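Local atomic coordinates of aerobactin synthase IucC (Klebsiella pneumoniae, PDB entry 6CN7), a protein that makes the siderophore aerobactin, probably by ATP-dependent coupling of a second N-acetyl-N-hydroxylysine to the citryl intermediate. Residues Trp57-Trp61 with Arg492-Pro496; Ser301-Gln305 with Ile321-Pro325; Trp360-Glu365 with Gln438-Leu442; Leu399-Phe403 with Phe508-Leu512. The protein carries 5 engineered substitutions. One frame throughout, in Å; residues are numbered along the deposited sequence.

Contact 1: Trp57-Trp61 with Arg492-Pro496; sequences WGWLW and RFVSP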
loop_
_atom_site.group_PDB
_atom_site.type_symbol
_atom_site.label_atom_id
_atom_site.label_comp_id
_atom_site.label_asym_id
_atom_site.label_seq_id
_atom_site.Cartn_x
_atom_site.Cartn_y
_atom_site.Cartn_z
ATOM N N TRP A 57 -39.658 5.550 16.616
ATOM C CA TRP A 57 -39.411 5.341 15.197
ATOM C C TRP A 57 -39.659 3.906 14.754
ATOM O O TRP A 57 -39.645 3.639 13.549
ATOM C CB TRP A 57 -37.973 5.732 14.853
ATOM C CG TRP A 57 -37.740 7.206 14.912
ATOM C CD1 TRP A 57 -37.213 7.912 15.951
ATOM C CD2 TRP A 57 -38.037 8.158 13.888
ATOM N NE1 TRP A 57 -37.160 9.247 15.637
ATOM C CE2 TRP A 57 -37.660 9.425 14.373
ATOM C CE3 TRP A 57 -38.587 8.063 12.606
ATOM C CZ2 TRP A 57 -37.813 10.589 13.622
ATOM C CZ3 TRP A 57 -38.740 9.217 11.863
ATOM C CH2 TRP A 57 -38.353 10.464 12.372
ATOM N N GLY A 58 -39.902 2.989 15.686
ATOM C CA GLY A 58 -39.939 1.578 15.371
ATOM C C GLY A 58 -38.598 0.891 15.483
ATOM O O GLY A 58 -38.485 -0.280 15.102
ATOM N N TRP A 59 -37.584 1.580 15.995
ATOM C CA TRP A 59 -36.228 1.058 16.082
ATOM C C TRP A 59 -35.950 0.602 17.508
ATOM O O TRP A 59 -36.270 1.316 18.465
ATOM C CB TRP A 59 -35.230 2.131 15.649
ATOM C CG TRP A 59 -33.805 1.791 15.907
ATOM C CD1 TRP A 59 -33.088 0.777 15.349
ATOM C CD2 TRP A 59 -32.907 2.488 16.777
ATOM N NE1 TRP A 59 -31.799 0.788 15.826
ATOM C CE2 TRP A 59 -31.662 1.831 16.704
ATOM C CE3 TRP A 59 -33.036 3.599 17.615
ATOM C CZ2 TRP A 59 -30.557 2.246 17.438
ATOM C CZ3 TRP A 59 -31.933 4.012 18.342
ATOM C CH2 TRP A 59 -30.711 3.337 18.248
ATOM N N LEU A 60 -35.355 -0.584 17.644
ATOM C CA LEU A 60 -35.153 -1.200 18.950
ATOM C C LEU A 60 -33.971 -0.586 19.690
ATOM O O LEU A 60 -32.936 -0.276 19.095
ATOM C CB LEU A 60 -34.921 -2.701 18.792
ATOM C CG LEU A 60 -36.099 -3.524 18.268
ATOM C CD1 LEU A 60 -35.624 -4.894 17.817
ATOM C CD2 LEU A 60 -37.172 -3.653 19.337
ATOM N N TRP A 61 -34.130 -0.419 21.003
ATOM C CA TRP A 61 -33.026 -0.088 21.902
ATOM C C TRP A 61 -32.627 -1.383 22.598
ATOM O O TRP A 61 -33.255 -1.789 23.578
ATOM C CB TRP A 61 -33.427 0.981 22.911
ATOM C CG TRP A 61 -34.099 2.176 22.312
ATOM C CD1 TRP A 61 -34.058 2.580 21.010
ATOM C CD2 TRP A 61 -34.926 3.120 23.000
ATOM N NE1 TRP A 61 -34.809 3.718 20.846
ATOM C CE2 TRP A 61 -35.352 4.070 22.054
ATOM C CE3 TRP A 61 -35.346 3.253 24.328
ATOM C CZ2 TRP A 61 -36.178 5.140 22.390
ATOM C CZ3 TRP A 61 -36.167 4.316 24.660
ATOM C CH2 TRP A 61 -36.573 5.246 23.697
ATOM N N ARG A 492 -33.358 10.314 15.671
ATOM C CA ARG A 492 -33.687 8.969 16.131
ATOM C C ARG A 492 -32.723 8.501 17.212
ATOM O O ARG A 492 -33.118 7.753 18.116
ATOM C CB ARG A 492 -33.672 7.993 14.951
ATOM C CG ARG A 492 -33.786 6.521 15.341
ATOM C CD ARG A 492 -34.250 5.656 14.170
ATOM N NE ARG A 492 -33.286 5.608 13.065
ATOM C CZ ARG A 492 -32.428 4.616 12.844
ATOM N NH1 ARG A 492 -32.388 3.561 13.646
ATOM N NH2 ARG A 492 -31.603 4.673 11.807
ATOM N N PHE A 493 -31.466 8.935 17.146
ATOM C CA PHE A 493 -30.445 8.512 18.094
ATOM C C PHE A 493 -30.273 9.467 19.269
ATOM O O PHE A 493 -29.533 9.141 20.202
ATOM C CB PHE A 493 -29.105 8.353 17.373
ATOM C CG PHE A 493 -29.125 7.313 16.293
ATOM C CD1 PHE A 493 -28.977 5.972 16.604
ATOM C CD2 PHE A 493 -29.296 7.673 14.968
ATOM C CE1 PHE A 493 -28.996 5.009 15.614
ATOM C CE2 PHE A 493 -29.317 6.713 13.971
ATOM C CZ PHE A 493 -29.167 5.381 14.296
ATOM N N VAL A 494 -30.929 10.623 19.254
ATOM C CA VAL A 494 -30.857 11.568 20.362
ATOM C C VAL A 494 -32.046 11.424 21.300
ATOM O O VAL A 494 -31.884 11.469 22.520
ATOM C CB VAL A 494 -30.751 13.013 19.827
ATOM C CG1 VAL A 494 -30.659 14.006 20.983
ATOM C CG2 VAL A 494 -29.547 13.155 18.912
ATOM N N SER A 495 -33.247 11.250 20.750
ATOM C CA SER A 495 -34.437 11.217 21.590
ATOM C C SER A 495 -34.424 10.088 22.620
ATOM O O SER A 495 -34.980 10.294 23.711
ATOM C CB SER A 495 -35.692 11.131 20.705
ATOM O OG SER A 495 -35.742 9.919 19.974
ATOM N N PRO A 496 -33.839 8.914 22.365
ATOM C CA PRO A 496 -33.778 7.902 23.434
ATOM C C PRO A 496 -32.961 8.351 24.630
ATOM O O PRO A 496 -33.292 7.994 25.768
ATOM C CB PRO A 496 -33.142 6.691 22.739
ATOM C CG PRO A 496 -33.364 6.916 21.285
ATOM C CD PRO A 496 -33.281 8.396 21.103
HETATM O O HOH W 1 -35.435 6.321 18.799
#

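Contact 2: Ser301-Gln305 with Ile321-Pro325; sequences SRWLQ and ILGEP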
loop_
_atom_site.group_PDB
_atom_site.type_symbol
_atom_site.label_atom_id
_atom_site.label_comp_id
_atom_site.label_asym_id
_atom_site.label_seq_id
_atom_site.Cartn_x
_atom_site.Cartn_y
_atom_site.Cartn_z
ATOM N N SER A 301 -20.999 28.065 -2.651
ATOM C CA SER A 301 -20.840 28.661 -1.329
ATOM C C SER A 301 -21.104 30.160 -1.376
ATOM O O SER A 301 -21.821 30.703 -0.528
ATOM C CB SER A 301 -19.435 28.382 -0.795
ATOM O OG SER A 301 -19.166 26.992 -0.749
ATOM N N ARG A 302 -20.528 30.846 -2.366
ATOM C CA ARG A 302 -20.727 32.286 -2.482
ATOM C C ARG A 302 -22.202 32.637 -2.602
ATOM O O ARG A 302 -22.630 33.692 -2.121
ATOM C CB ARG A 302 -19.954 32.825 -3.687
ATOM N N TRP A 303 -22.994 31.770 -3.234
ATOM C CA TRP A 303 -24.416 32.048 -3.397
ATOM C C TRP A 303 -25.174 31.819 -2.095
ATOM O O TRP A 303 -25.992 32.654 -1.691
ATOM C CB TRP A 303 -24.998 31.184 -4.516
ATOM C CG TRP A 303 -26.426 31.507 -4.827
ATOM C CD1 TRP A 303 -26.884 32.549 -5.576
ATOM C CD2 TRP A 303 -27.586 30.785 -4.394
ATOM N NE1 TRP A 303 -28.256 32.523 -5.636
ATOM C CE2 TRP A 303 -28.710 31.448 -4.919
ATOM C CE3 TRP A 303 -27.780 29.641 -3.613
ATOM C CZ2 TRP A 303 -30.012 31.007 -4.690
ATOM C CZ3 TRP A 303 -29.074 29.204 -3.387
ATOM C CH2 TRP A 303 -30.172 29.886 -3.923
ATOM N N LEU A 304 -24.910 30.698 -1.419
ATOM C CA LEU A 304 -25.594 30.419 -0.161
ATOM C C LEU A 304 -25.212 31.432 0.911
ATOM O O LEU A 304 -26.047 31.806 1.743
ATOM C CB LEU A 304 -25.274 29.000 0.307
ATOM C CG LEU A 304 -25.925 27.871 -0.493
ATOM C CD1 LEU A 304 -25.365 26.533 -0.045
ATOM C CD2 LEU A 304 -27.443 27.894 -0.345
ATOM N N GLN A 305 -23.957 31.883 0.913
ATOM C CA GLN A 305 -23.553 32.921 1.854
ATOM C C GLN A 305 -24.374 34.188 1.654
ATOM O O GLN A 305 -24.796 34.824 2.627
ATOM C CB GLN A 305 -22.058 33.209 1.704
ATOM C CG GLN A 305 -21.173 32.095 2.246
ATOM C CD GLN A 305 -19.705 32.290 1.917
ATOM O OE1 GLN A 305 -19.357 32.852 0.879
ATOM N NE2 GLN A 305 -18.834 31.824 2.805
ATOM N N ILE A 321 -22.425 29.782 6.883
ATOM C CA ILE A 321 -22.010 29.002 5.724
ATOM C C ILE A 321 -20.491 29.074 5.644
ATOM O O ILE A 321 -19.928 30.119 5.293
ATOM C CB ILE A 321 -22.660 29.522 4.433
ATOM C CG1 ILE A 321 -24.182 29.339 4.482
ATOM C CG2 ILE A 321 -22.071 28.827 3.208
ATOM C CD1 ILE A 321 -24.647 27.892 4.510
ATOM N N LEU A 322 -19.824 27.970 5.967
ATOM C CA LEU A 322 -18.379 27.891 5.817
ATOM C C LEU A 322 -18.036 27.696 4.345
ATOM O O LEU A 322 -18.559 26.787 3.692
ATOM C CB LEU A 322 -17.816 26.748 6.663
ATOM C CG LEU A 322 -18.015 26.913 8.175
ATOM C CD1 LEU A 322 -17.580 25.668 8.926
ATOM C CD2 LEU A 322 -17.262 28.128 8.693
ATOM N N GLY A 323 -17.160 28.554 3.824
ATOM C CA GLY A 323 -16.899 28.615 2.404
ATOM C C GLY A 323 -15.677 27.817 1.972
ATOM O O GLY A 323 -14.861 27.375 2.776
ATOM N N GLU A 324 -15.575 27.637 0.652
ATOM C CA GLU A 324 -14.428 27.006 0.002
ATOM C C GLU A 324 -13.733 28.056 -0.856
ATOM O O GLU A 324 -14.060 28.215 -2.042
ATOM C CB GLU A 324 -14.869 25.814 -0.848
ATOM C CG GLU A 324 -15.412 24.649 -0.038
ATOM C CD GLU A 324 -15.808 23.467 -0.904
ATOM O OE1 GLU A 324 -15.760 23.596 -2.147
ATOM O OE2 GLU A 324 -16.162 22.410 -0.338
ATOM N N PRO A 325 -12.773 28.809 -0.309
ATOM C CA PRO A 325 -12.184 29.910 -1.088
ATOM C C PRO A 325 -11.274 29.454 -2.215
ATOM O O PRO A 325 -11.125 30.190 -3.198
ATOM C CB PRO A 325 -11.413 30.711 -0.032
ATOM C CG PRO A 325 -11.137 29.734 1.060
ATOM C CD PRO A 325 -12.307 28.803 1.087
#

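Contact 3: Trp360-Glu365 with Gln438-Leu442; sequences WLKPDE and QRVLL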
loop_
_atom_site.group_PDB
_atom_site.type_symbol
_atom_site.label_atom_id
_atom_site.label_comp_id
_atom_site.label_asym_id
_atom_site.label_seq_id
_atom_site.Cartn_x
_atom_site.Cartn_y
_atom_site.Cartn_z
ATOM N N TRP A 360 -15.286 32.223 12.356
ATOM C CA TRP A 360 -16.561 32.849 12.674
ATOM C C TRP A 360 -16.944 32.739 14.145
ATOM O O TRP A 360 -17.986 33.273 14.537
ATOM C CB TRP A 360 -17.669 32.233 11.812
ATOM C CG TRP A 360 -17.560 32.585 10.361
ATOM C CD1 TRP A 360 -16.899 31.888 9.393
ATOM C CD2 TRP A 360 -18.129 33.730 9.712
ATOM N NE1 TRP A 360 -17.022 32.525 8.183
ATOM C CE2 TRP A 360 -17.772 33.659 8.351
ATOM C CE3 TRP A 360 -18.906 34.807 10.150
ATOM C CZ2 TRP A 360 -18.164 34.623 7.425
ATOM C CZ3 TRP A 360 -19.294 35.763 9.228
ATOM C CH2 TRP A 360 -18.922 35.664 7.882
ATOM N N LEU A 361 -16.137 32.076 14.969
ATOM C CA LEU A 361 -16.505 31.818 16.354
ATOM C C LEU A 361 -16.106 32.969 17.267
ATOM O O LEU A 361 -15.084 33.630 17.062
ATOM C CB LEU A 361 -15.850 30.530 16.855
ATOM C CG LEU A 361 -16.310 29.223 16.207
ATOM C CD1 LEU A 361 -15.477 28.066 16.735
ATOM C CD2 LEU A 361 -17.791 28.976 16.447
ATOM N N LYS A 362 -16.925 33.195 18.288
ATOM C CA LYS A 362 -16.614 34.159 19.331
ATOM C C LYS A 362 -15.604 33.557 20.300
ATOM O O LYS A 362 -15.373 32.347 20.306
ATOM C CB LYS A 362 -17.896 34.576 20.049
ATOM C CG LYS A 362 -18.793 35.471 19.211
ATOM C CD LYS A 362 -20.018 35.932 19.985
ATOM C CE LYS A 362 -21.256 35.951 19.102
ATOM N NZ LYS A 362 -21.005 36.561 17.764
ATOM N N PRO A 363 -14.977 34.386 21.141
ATOM C CA PRO A 363 -13.890 33.866 21.990
ATOM C C PRO A 363 -14.298 32.684 22.855
ATOM O O PRO A 363 -13.550 31.700 22.939
ATOM C CB PRO A 363 -13.499 35.089 22.832
ATOM C CG PRO A 363 -13.926 36.264 22.017
ATOM C CD PRO A 363 -15.179 35.833 21.327
ATOM N N ASP A 364 -15.462 32.745 23.498
ATOM C CA ASP A 364 -15.900 31.689 24.402
ATOM C C ASP A 364 -16.629 30.552 23.695
ATOM O O ASP A 364 -16.990 29.567 24.347
ATOM C CB ASP A 364 -16.809 32.277 25.487
ATOM N N GLU A 365 -16.848 30.654 22.387
ATOM C CA GLU A 365 -17.597 29.638 21.663
ATOM C C GLU A 365 -16.714 28.437 21.348
ATOM O O GLU A 365 -15.506 28.563 21.126
ATOM C CB GLU A 365 -18.164 30.211 20.364
ATOM C CG GLU A 365 -19.440 31.012 20.544
ATOM C CD GLU A 365 -19.954 31.587 19.239
ATOM O OE1 GLU A 365 -19.181 31.619 18.258
ATOM O OE2 GLU A 365 -21.131 31.999 19.192
ATOM N N GLN A 438 -25.360 28.053 20.274
ATOM C CA GLN A 438 -25.513 29.442 19.847
ATOM C C GLN A 438 -26.078 29.524 18.438
ATOM O O GLN A 438 -27.041 30.256 18.186
ATOM C CB GLN A 438 -24.161 30.159 19.907
ATOM C CG GLN A 438 -23.446 30.056 21.241
ATOM C CD GLN A 438 -24.037 30.971 22.293
ATOM O OE1 GLN A 438 -24.176 32.173 22.076
ATOM N NE2 GLN A 438 -24.387 30.408 23.442
ATOM N N ARG A 439 -25.483 28.781 17.509
ATOM C CA ARG A 439 -25.898 28.793 16.115
ATOM C C ARG A 439 -25.284 27.581 15.431
ATOM O O ARG A 439 -24.433 26.889 15.996
ATOM C CB ARG A 439 -25.490 30.095 15.423
ATOM C CG ARG A 439 -24.012 30.436 15.530
ATOM C CD ARG A 439 -23.795 31.887 15.145
ATOM N NE ARG A 439 -22.387 32.246 15.008
ATOM C CZ ARG A 439 -21.621 32.679 16.003
ATOM N NH1 ARG A 439 -22.115 32.803 17.228
ATOM N NH2 ARG A 439 -20.351 32.987 15.774
ATOM N N VAL A 440 -25.733 27.325 14.208
ATOM C CA VAL A 440 -25.276 26.172 13.443
ATOM C C VAL A 440 -24.280 26.636 12.391
ATOM O O VAL A 440 -24.363 27.755 11.872
ATOM C CB VAL A 440 -26.456 25.416 12.798
ATOM C CG1 VAL A 440 -27.075 26.222 11.657
ATOM C CG2 VAL A 440 -26.010 24.050 12.316
ATOM N N LEU A 441 -23.314 25.771 12.086
ATOM C CA LEU A 441 -22.331 26.009 11.037
ATOM C C LEU A 441 -22.431 24.879 10.025
ATOM O O LEU A 441 -22.317 23.703 10.389
ATOM C CB LEU A 441 -20.913 26.089 11.609
ATOM C CG LEU A 441 -20.494 27.387 12.309
ATOM C CD1 LEU A 441 -21.223 27.576 13.626
ATOM C CD2 LEU A 441 -18.996 27.397 12.528
ATOM N N LEU A 442 -22.651 25.234 8.763
ATOM C CA LEU A 442 -22.769 24.269 7.681
ATOM C C LEU A 442 -21.552 24.382 6.774
ATOM O O LEU A 442 -21.047 25.483 6.536
ATOM C CB LEU A 442 -24.051 24.509 6.881
ATOM C CG LEU A 442 -25.313 24.660 7.736
ATOM C CD1 LEU A 442 -26.481 25.113 6.883
ATOM C CD2 LEU A 442 -25.640 23.360 8.455
#

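Contact 4: Leu399-Phe403 with Phe508-Leu512; sequences LTQLF and FYQLL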
loop_
_atom_site.group_PDB
_atom_site.type_symbol
_atom_site.label_atom_id
_atom_site.label_comp_id
_atom_site.label_asym_id
_atom_site.label_seq_id
_atom_site.Cartn_x
_atom_site.Cartn_y
_atom_site.Cartn_z
ATOM N N LEU A 399 -33.871 21.919 24.328
ATOM C CA LEU A 399 -34.216 21.275 23.064
ATOM C C LEU A 399 -34.841 22.264 22.088
ATOM O O LEU A 399 -34.522 22.254 20.894
ATOM C CB LEU A 399 -35.165 20.102 23.313
ATOM C CG LEU A 399 -34.516 18.757 23.645
ATOM C CD1 LEU A 399 -33.733 18.824 24.937
ATOM C CD2 LEU A 399 -35.577 17.674 23.734
ATOM N N THR A 400 -35.748 23.115 22.574
ATOM C CA THR A 400 -36.363 24.111 21.702
ATOM C C THR A 400 -35.301 24.986 21.048
ATOM O O THR A 400 -35.366 25.264 19.844
ATOM C CB THR A 400 -37.354 24.968 22.495
ATOM O OG1 THR A 400 -38.427 24.146 22.969
ATOM C CG2 THR A 400 -37.928 26.092 21.626
ATOM N N GLN A 401 -34.314 25.430 21.829
ATOM C CA GLN A 401 -33.217 26.213 21.268
ATOM C C GLN A 401 -32.481 25.426 20.188
ATOM O O GLN A 401 -32.167 25.965 19.121
ATOM C CB GLN A 401 -32.257 26.629 22.383
ATOM C CG GLN A 401 -31.104 27.514 21.931
ATOM C CD GLN A 401 -31.565 28.877 21.469
ATOM O OE1 GLN A 401 -32.724 29.253 21.649
ATOM N NE2 GLN A 401 -30.654 29.632 20.867
ATOM N N LEU A 402 -32.200 24.147 20.447
ATOM C CA LEU A 402 -31.520 23.319 19.455
ATOM C C LEU A 402 -32.323 23.237 18.162
ATOM O O LEU A 402 -31.757 23.311 17.065
ATOM C CB LEU A 402 -31.280 21.916 20.019
ATOM C CG LEU A 402 -30.656 20.888 19.069
ATOM C CD1 LEU A 402 -29.227 21.271 18.709
ATOM C CD2 LEU A 402 -30.700 19.503 19.687
ATOM N N PHE A 403 -33.644 23.080 18.271
ATOM C CA PHE A 403 -34.470 22.928 17.077
ATOM C C PHE A 403 -34.546 24.227 16.284
ATOM O O PHE A 403 -34.561 24.204 15.047
ATOM C CB PHE A 403 -35.869 22.455 17.471
ATOM C CG PHE A 403 -35.899 21.087 18.104
ATOM C CD1 PHE A 403 -34.953 20.127 17.776
ATOM C CD2 PHE A 403 -36.877 20.762 19.026
ATOM C CE1 PHE A 403 -34.985 18.874 18.356
ATOM C CE2 PHE A 403 -36.913 19.509 19.610
ATOM C CZ PHE A 403 -35.967 18.564 19.273
ATOM N N PHE A 508 -40.414 14.966 23.210
ATOM C CA PHE A 508 -39.310 15.404 22.361
ATOM C C PHE A 508 -39.816 15.920 21.018
ATOM O O PHE A 508 -39.468 17.026 20.589
ATOM C CB PHE A 508 -38.336 14.237 22.169
ATOM C CG PHE A 508 -37.113 14.571 21.352
ATOM C CD1 PHE A 508 -37.165 14.580 19.967
ATOM C CD2 PHE A 508 -35.905 14.846 21.972
ATOM C CE1 PHE A 508 -36.039 14.873 19.217
ATOM C CE2 PHE A 508 -34.775 15.136 21.227
ATOM C CZ PHE A 508 -34.842 15.147 19.849
ATOM N N TYR A 509 -40.650 15.130 20.341
ATOM C CA TYR A 509 -41.107 15.498 19.010
ATOM C C TYR A 509 -42.316 16.425 19.036
ATOM O O TYR A 509 -42.634 17.032 18.008
ATOM C CB TYR A 509 -41.395 14.227 18.213
ATOM C CG TYR A 509 -40.137 13.418 17.988
ATOM C CD1 TYR A 509 -39.275 13.720 16.944
ATOM C CD2 TYR A 509 -39.794 12.378 18.840
ATOM C CE1 TYR A 509 -38.114 12.994 16.745
ATOM C CE2 TYR A 509 -38.636 11.650 18.650
ATOM C CZ TYR A 509 -37.801 11.962 17.602
ATOM O OH TYR A 509 -36.647 11.239 17.409
ATOM N N GLN A 510 -42.987 16.558 20.184
ATOM C CA GLN A 510 -43.938 17.654 20.358
ATOM C C GLN A 510 -43.228 18.998 20.284
ATOM O O GLN A 510 -43.720 19.938 19.648
ATOM C CB GLN A 510 -44.666 17.522 21.697
ATOM C CG GLN A 510 -45.820 16.536 21.709
ATOM C CD GLN A 510 -46.419 16.372 23.093
ATOM O OE1 GLN A 510 -45.846 16.819 24.087
ATOM N NE2 GLN A 510 -47.578 15.729 23.165
ATOM N N LEU A 511 -42.064 19.108 20.931
ATOM C CA LEU A 511 -41.309 20.357 20.911
ATOM C C LEU A 511 -40.820 20.685 19.505
ATOM O O LEU A 511 -40.833 21.851 19.095
ATOM C CB LEU A 511 -40.129 20.270 21.879
ATOM C CG LEU A 511 -40.414 20.575 23.353
ATOM C CD1 LEU A 511 -41.382 19.582 23.954
ATOM C CD2 LEU A 511 -39.115 20.576 24.138
ATOM N N LEU A 512 -40.380 19.673 18.755
ATOM C CA LEU A 512 -39.934 19.908 17.387
ATOM C C LEU A 512 -41.085 20.395 16.517
ATOM O O LEU A 512 -40.936 21.344 15.739
ATOM C CB LEU A 512 -39.321 18.632 16.807
ATOM C CG LEU A 512 -38.866 18.704 15.347
ATOM C CD1 LEU A 512 -37.835 19.805 15.148
ATOM C CD2 LEU A 512 -38.310 17.359 14.894
#

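Contact 1: Trp57-Trp61 with Arg492-Pro496
The guanidinium of R492 stands over the indole of W59, its NH1 reaching to 3.2 Å from CG of W59. CZ of R492 lies 4.5 Å from the centroid of the five-membered ring and close to its normal, a cation-pi contact. The two planes are 88° apart, so the group presents one amino end to the pi face instead of lying flat on it. With CG of R492 anti to the backbone N (chi1 171°) and a bend further out at chi3, the arm first passes W57, where CB makes a CH-pi contact 3.9 Å from the five-membered ring centroid. The buried guanidinium is further held by a salt bridge from NH2 to E22 and a bond from NE to V488 O. F493 comes to the same face of W59, but over the six-membered ring and edge first, in a tilted T-shaped pair with planes at 66°. W57 and W59, in the loop before strand 60-62, and W61, within it, bring an outermost strand of the N-terminal antiparallel sheet against the long helix 475-499. At the far end of the contact P496 lays its CB over the six-membered ring of W61, 3.7 Å from the centroid. Being proline, P496 has no N-H for the carbonyl of R492 one turn back; a water donates to R492 O at 2.8 Å and accepts a weak bond from W61 NE1.

Contact 2: Ser301-Gln305 with Ile321-Pro325
Q305 and I321 supply both the polar and the apolar halves of this contact. The polar half is one nearly straight hydrogen bond, in which NE2 of Q305 donates to the backbone O of I321 at 3.2 Å with an N-H...O angle of 172°. The oxygen lies almost in the amide plane of Q305, whereas the donor is tilted 35° from the plane of the carbonyl it meets. With CG anti to the carbonyl carbon (chi1 -72°) and the chain extended beyond CG, the glutamine reaches across from the helix flank. Its NE2 passes 3.8 Å from CA of G323, where the absence of a side chain makes room for the amide. The apolar half lies closer to the helix: CG2 of I321 packs 3.5 Å from CG of Q305 and, more loosely, 4.3 Å from CB of L304. One turn earlier, CB of S301 rests 4.1 Å from CA of G323, while its hydroxyl has a weak bond to G297 O of its own helix. The chain turns back here, helix 291-310 leading through a short second helix to strand 320-321, whose exit folds onto the first helix. F445 touches both S301 and I321, F308 packs on I321, and the loop is also bonded to two sheets, L322 to L442 of strand 436-442 and G323 N to E355 of strand 350-355.

Contact 3: Trp360-Glu365 with Gln438-Leu442
R439 rises from strand 436-442 to meet E365, the last residue of a type I beta turn (K362 to E365) in the loop that leads into strand 366-369 of the same mixed sheet. The two side chains run at about a right angle, and the carboxylate and guanidinium planes are 44° apart, so the salt bridge between NH1 of R439 and OE2 of E365 is not the flat, paired kind. Its modelled length is too short to be taken literally. CG of R439 sits between the backbone N and carbonyl carbon (chi1 54°), and from there the chain runs straight out to NE, carrying the head up to the loop backbone. There NH2 finds W360 O at 2.7 Å, in the guanidinium plane but at a poor angle, making the bond weak. K362 crosses the arginine at about a right angle, CE 3.8 Å from NH1 of R439; the nearby carboxylate probably eases the closeness of the two cations. Under the polar layer, CD2 of L361 loosely meets CD2 of L441 at 4.4 Å. E365 also braces its own turn: OE1 takes the N-H of K362 at 2.8 Å, approached from above the carboxylate plane.

Contact 4: Leu399-Phe403 with Phe508-Leu512
F403 drives the para edge of its ring into the face of F508, CZ to CZ at 3.6 Å, and this T-shaped pair lies at the centre of the tight part of the contact. The ring centroids are 5.3 Å apart and the planes stand at 79°. The F403 ring is held on both its faces: CD1 of L512 makes a CH-pi contact 4.0 Å from the centroid, and on the opposite face lies the carbonyl O of L399, one turn back in its own helix. CB of L511 meets the same ring at CE2 of F403. F508, with CG anti to the backbone N (chi1 -178°), swings toward the other helix, where CD2 of L399 presses on its CD2 at 3.3 Å. The helices run in broadly the same direction, with a crossing angle of -47°, and the axes of the two segments approach to 9.7 Å. The rows L399-F403 and F508-L512, each spaced by four residues, are consistent with ridges-into-grooves packing of i±4 ridges. Toward the partly exposed T400 the fit slackens: its OG1, already bonded to E396 O, lies 3.8 Å from CD2 of L511. Both segments belong to the FhuF-like C-terminal region, and helix 475-499 packs against the pair, putting M498 against L399 and F508, S495 against F508 and L491 against L512. Further along the two helices themselves, V407 and V515 extend the packing, V407 on L512 and V515 on both T400 and F403.

Contact 4, buried between helices, is almost wholly apolar and aromatic; contact 1, partly buried beside it, uses indole faces to receive a cation as well as a ring and a proline. Contact 1 uses helix 475-499 and contact 4 the next helix, 505-521, and Y509 OH joins them through W57 NE1 and S495 OG. Contacts 2 and 3 instead meet at the mixed sheet, where L322 N probably bonds L442 O. There the buried contact 2 relies on one amide-to-backbone bond, and the more exposed contact 3 on charge. Contacts 3 and 4 come within about 5 Å at their nearest atoms without touching.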